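Local coordinates for protein butyrophilin subfamily 1 member A1 (Bos taurus, PDB 4HH8) that may act in the secretion of milk-fat droplets as a membrane receptor and probably restrains T-cell activation, this chain being its extracellular pair of immunoglobulin domains, at residues Val42-Gly46 with Met47-Trp51; Asp86-Glu90 with Gly91-Val95. The protein carries 1 engineered substitution. All blocks are in the same frame, centred on the assembly; numbering follows the deposited sequence.

Interaction 1 (Val42-Gly46 with Met47-Trp51)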
loop_
_atom_site.group_PDB
_atom_site.type_symbol
_atom_site.label_atom_id
_atom_site.label_comp_id
_atom_site.label_asym_id
_atom_site.label_seq_id
_atom_site.Cartn_x
_atom_site.Cartn_y
_atom_site.Cartn_z
ATOM N N VAL A 42 24.851 0.410 18.747
ATOM C CA VAL A 42 25.311 -0.698 19.578
ATOM C C VAL A 42 24.528 -1.985 19.283
ATOM O O VAL A 42 23.449 -1.926 18.732
ATOM C CB VAL A 42 25.264 -0.321 21.097
ATOM C CG1 VAL A 42 26.336 0.734 21.400
ATOM C CG2 VAL A 42 23.868 0.175 21.536
ATOM N N SER A 43 25.083 -3.140 19.637
ATOM C CA SER A 43 24.397 -4.417 19.414
ATOM C C SER A 43 23.013 -4.479 20.031
ATOM O O SER A 43 22.816 -4.060 21.154
ATOM C CB SER A 43 25.176 -5.593 19.968
ATOM O OG SER A 43 24.415 -6.780 19.740
ATOM N N ALA A 44 22.061 -5.002 19.276
ATOM C CA ALA A 44 20.724 -5.259 19.805
ATOM C C ALA A 44 20.501 -6.765 20.144
ATOM O O ALA A 44 19.397 -7.115 20.562
ATOM C CB ALA A 44 19.624 -4.732 18.836
ATOM N N LYS A 45 21.529 -7.614 19.967
ATOM C CA LYS A 45 21.424 -9.084 20.250
ATOM C C LYS A 45 20.981 -9.351 21.673
ATOM O O LYS A 45 21.607 -8.848 22.595
ATOM C CB LYS A 45 22.766 -9.817 20.046
ATOM C CG LYS A 45 23.194 -9.950 18.590
ATOM C CD LYS A 45 24.343 -10.952 18.419
ATOM C CE LYS A 45 25.171 -10.607 17.187
ATOM N NZ LYS A 45 26.571 -11.133 17.292
ATOM N N GLY A 46 19.906 -10.120 21.863
ATOM C CA GLY A 46 19.447 -10.480 23.226
ATOM C C GLY A 46 18.439 -9.539 23.849
ATOM O O GLY A 46 17.960 -9.778 24.958
HETATM N N MSE A 47 18.114 -8.457 23.145
HETATM C CA MSE A 47 17.155 -7.480 23.630
HETATM C C MSE A 47 15.750 -7.974 23.352
HETATM O O MSE A 47 15.554 -8.816 22.503
HETATM C CB MSE A 47 17.346 -6.150 22.901
HETATM C CG MSE A 47 18.547 -5.377 23.366
HETATM SE SE MSE A 47 18.465 -3.535 22.706
HETATM C CE MSE A 47 17.188 -2.715 23.889
ATOM N N GLU A 48 14.774 -7.437 24.051
ATOM C CA GLU A 48 13.413 -7.652 23.634
ATOM C C GLU A 48 13.123 -6.719 22.470
ATOM O O GLU A 48 13.216 -5.495 22.617
ATOM C CB GLU A 48 12.407 -7.417 24.776
ATOM C CG GLU A 48 10.931 -7.473 24.314
ATOM C CD GLU A 48 9.931 -7.112 25.421
ATOM O OE1 GLU A 48 10.151 -7.533 26.570
ATOM O OE2 GLU A 48 8.922 -6.411 25.140
ATOM N N LEU A 49 12.787 -7.329 21.334
ATOM C CA LEU A 49 12.377 -6.660 20.093
ATOM C C LEU A 49 10.894 -6.929 19.868
ATOM O O LEU A 49 10.527 -8.079 19.678
ATOM C CB LEU A 49 13.167 -7.212 18.901
ATOM C CG LEU A 49 14.701 -7.237 19.068
ATOM C CD1 LEU A 49 15.379 -7.959 17.933
ATOM C CD2 LEU A 49 15.328 -5.839 19.260
ATOM N N ARG A 50 10.053 -5.899 19.896
ATOM C CA ARG A 50 8.611 -6.073 19.733
ATOM C C ARG A 50 8.079 -5.157 18.636
ATOM O O ARG A 50 8.267 -3.945 18.708
ATOM C CB ARG A 50 7.876 -5.746 21.037
ATOM C CG ARG A 50 6.360 -5.943 20.959
ATOM C CD ARG A 50 5.601 -5.415 22.204
ATOM N NE ARG A 50 5.972 -6.198 23.380
ATOM C CZ ARG A 50 5.293 -7.231 23.874
ATOM N NH1 ARG A 50 4.151 -7.644 23.319
ATOM N NH2 ARG A 50 5.774 -7.867 24.938
ATOM N N TRP A 51 7.433 -5.707 17.627
ATOM C CA TRP A 51 6.681 -4.859 16.700
ATOM C C TRP A 51 5.205 -5.047 17.001
ATOM O O TRP A 51 4.753 -6.167 17.256
ATOM C CB TRP A 51 6.976 -5.237 15.252
ATOM C CG TRP A 51 8.143 -4.558 14.639
ATOM C CD1 TRP A 51 8.108 -3.597 13.697
ATOM C CD2 TRP A 51 9.526 -4.819 14.897
ATOM N NE1 TRP A 51 9.378 -3.237 13.337
ATOM C CE2 TRP A 51 10.268 -3.974 14.062
ATOM C CE3 TRP A 51 10.202 -5.741 15.706
ATOM C CZ2 TRP A 51 11.662 -3.964 14.039
ATOM C CZ3 TRP A 51 11.595 -5.742 15.692
ATOM C CH2 TRP A 51 12.311 -4.845 14.854
#
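M47 folds back against A44 across a type II beta turn, A44 to M47, in the loop that leads from strand 32-39 into strand 48-52 of the V-type immunoglobulin domain. The turn is closed by the backbone of M47, whose N donates to A44 O at 3.2 Å, the donor lying tilted from the carbonyl plane. G46 takes the third position of the turn with a positive phi of 91°, where a CB would be jammed against the carbonyl oxygen of K45. From M47, a selenomethionine, CB lies 3.3 Å from A44 O. CG stays beside that same oxygen, at 3.4 Å, because it stands beside the backbone N and anti to the carbonyl carbon (chi1 -76°). SE still touches A44, 4.1 Å from its CA, and the bend at chi3 (78°) carries CE on, the end of the chain leading away from the turn. M47 also packs on F112, L38 and F15, so its selenoether end is buried among apolar side chains. The end of L49 turns back toward the turn, its CD2 coming only to 4.5 Å from A44 CB. On the strand, E48 and R50 form a long salt bridge, OE2 of E48 lying in the guanidinium plane at its edge; its hydrogen bonds from R50 NE and NH2 are weak. Just ahead of the beta turn, S43 OG accepts from K45 N at 3.0 Å, an ST turn.

Interaction 2 (Asp86-Glu90 with Gly91-Val95)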
loop_
_atom_site.group_PDB
_atom_site.type_symbol
_atom_site.label_atom_id
_atom_site.label_comp_id
_atom_site.label_asym_id
_atom_site.label_seq_id
_atom_site.Cartn_x
_atom_site.Cartn_y
_atom_site.Cartn_z
ATOM N N ASP A 86 20.751 -9.382 9.821
ATOM C CA ASP A 86 22.117 -9.313 9.251
ATOM C C ASP A 86 22.975 -8.309 10.025
ATOM O O ASP A 86 24.179 -8.486 10.154
ATOM C CB ASP A 86 22.123 -8.843 7.768
ATOM C CG ASP A 86 20.933 -9.342 6.954
ATOM O OD1 ASP A 86 20.522 -10.521 7.117
ATOM O OD2 ASP A 86 20.426 -8.543 6.111
ATOM N N HIS A 87 22.347 -7.232 10.491
ATOM C CA HIS A 87 23.049 -6.083 11.039
ATOM C C HIS A 87 22.714 -5.873 12.509
ATOM O O HIS A 87 22.883 -4.777 13.037
ATOM C CB HIS A 87 22.661 -4.816 10.250
ATOM C CG HIS A 87 23.049 -4.859 8.805
ATOM N ND1 HIS A 87 24.364 -4.939 8.388
ATOM C CD2 HIS A 87 22.297 -4.818 7.677
ATOM C CE1 HIS A 87 24.405 -4.960 7.065
ATOM N NE2 HIS A 87 23.165 -4.895 6.609
ATOM N N ILE A 88 22.206 -6.910 13.170
ATOM C CA ILE A 88 21.794 -6.772 14.567
ATOM C C ILE A 88 22.935 -6.350 15.495
ATOM O O ILE A 88 22.718 -5.618 16.485
ATOM C CB ILE A 88 21.079 -8.062 15.080
ATOM C CG1 ILE A 88 20.335 -7.794 16.394
ATOM C CG2 ILE A 88 22.071 -9.301 15.107
ATOM C CD1 ILE A 88 19.543 -9.041 16.891
ATOM N N ALA A 89 24.144 -6.776 15.175
ATOM C CA ALA A 89 25.288 -6.440 16.004
ATOM C C ALA A 89 25.612 -4.953 15.997
ATOM O O ALA A 89 26.362 -4.471 16.855
ATOM C CB ALA A 89 26.524 -7.238 15.606
ATOM N N GLU A 90 25.060 -4.219 15.046
ATOM C CA GLU A 90 25.189 -2.765 15.106
ATOM C C GLU A 90 23.859 -2.084 15.404
ATOM O O GLU A 90 23.747 -0.845 15.315
ATOM C CB GLU A 90 25.871 -2.202 13.856
ATOM C CG GLU A 90 25.021 -2.189 12.595
ATOM C CD GLU A 90 25.783 -1.588 11.411
ATOM O OE1 GLU A 90 25.989 -0.349 11.416
ATOM O OE2 GLU A 90 26.182 -2.358 10.489
ATOM N N GLY A 91 22.856 -2.880 15.775
ATOM C CA GLY A 91 21.629 -2.315 16.318
ATOM C C GLY A 91 20.519 -2.142 15.302
ATOM O O GLY A 91 19.471 -1.614 15.619
ATOM N N SER A 92 20.745 -2.632 14.094
ATOM C CA SER A 92 19.817 -2.483 12.987
ATOM C C SER A 92 19.145 -3.808 12.623
ATOM O O SER A 92 19.825 -4.795 12.328
ATOM C CB SER A 92 20.564 -1.917 11.777
ATOM O OG SER A 92 19.638 -1.478 10.798
ATOM N N VAL A 93 17.810 -3.826 12.709
ATOM C CA VAL A 93 17.011 -5.036 12.465
ATOM C C VAL A 93 15.739 -4.658 11.731
ATOM O O VAL A 93 15.463 -3.490 11.534
ATOM C CB VAL A 93 16.598 -5.776 13.785
ATOM C CG1 VAL A 93 17.792 -6.137 14.578
ATOM C CG2 VAL A 93 15.665 -4.945 14.617
ATOM N N ALA A 94 14.957 -5.653 11.329
ATOM C CA ALA A 94 13.673 -5.358 10.706
ATOM C C ALA A 94 12.830 -6.578 10.927
ATOM O O ALA A 94 13.367 -7.636 11.242
ATOM C CB ALA A 94 13.839 -5.079 9.215
ATOM N N VAL A 95 11.517 -6.409 10.803
ATOM C CA VAL A 95 10.583 -7.519 10.781
ATOM C C VAL A 95 10.172 -7.625 9.339
ATOM O O VAL A 95 9.771 -6.617 8.750
ATOM C CB VAL A 95 9.355 -7.277 11.694
ATOM C CG1 VAL A 95 8.232 -8.290 11.411
ATOM C CG2 VAL A 95 9.775 -7.457 13.121
HETATM O O HOH W 1 19.693 -6.407 10.434
#
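Two backbone hydrogen bonds tie residues 87-88 to residues 91-92 as the chain turns into strand 92-97 of the V-type domain. The shorter runs from G91 N to I88 O, 2.8 Å, and the other from S92 N to H87 O, 3.2 Å. Both donors stand above the plane of the carbonyl they meet. H87 O is gripped twice, since E90 N also donates to it and approaches from the face opposite to that used by S92 N. The two bonds to H87 O, with that from G91 N to I88 O, bracket the short 3-10 segment 88-89. G91 follows with phi of 96°, a conformation in which a CB would be jammed against E90 O. A water adds a third link, accepting from H87 N and donating to S92 O.

Outside this polar core, CB of H87 faces CB of S92 at 3.9 Å. CB of D86 lies over one face of the H87 imidazole, offset toward its rim. The apolar part is carried by I88 and V93, whose side chains cross obliquely: I88 CG1, anti to its backbone N (chi1 -165°), comes 3.5 Å from V93 CG1, a close approach, while CD1 of I88 lies farther off at 4.1 Å from the same methyl.

V93 continues into the core of the sandwich, packing on L83 of strand 81-85. Strand 92-97 lies between strands 32-39 and 81-85 in its sheet. G91, just ahead of the strand, is bonded through its backbone to L38; within the strand the backbones of V93 and V95 bond to C36 and L34, and that of A94 to V84 on the other edge.

In the fold
Both interactions belong to the membrane-distal V-type domain, the first of the two immunoglobulin domains of this chain, and their centres are about 8 Å apart. Interaction 1 comes first along the chain and leads into strand 48-52 of the six-stranded sheet; interaction 2 follows and leads into strand 92-97 of the four-stranded one. The turns meet directly: A44 N probably donates to I88 O, 2.9 Å away, and S43 CB lies against A89 O. Deeper in, the indole of W51 bridges the sheets, with CH2 3.4 Å from V93 CG2. The two loops thus join at one end of the sandwich, while side chains of strands 48-52 and 92-97, one in each sheet, meet in the interior.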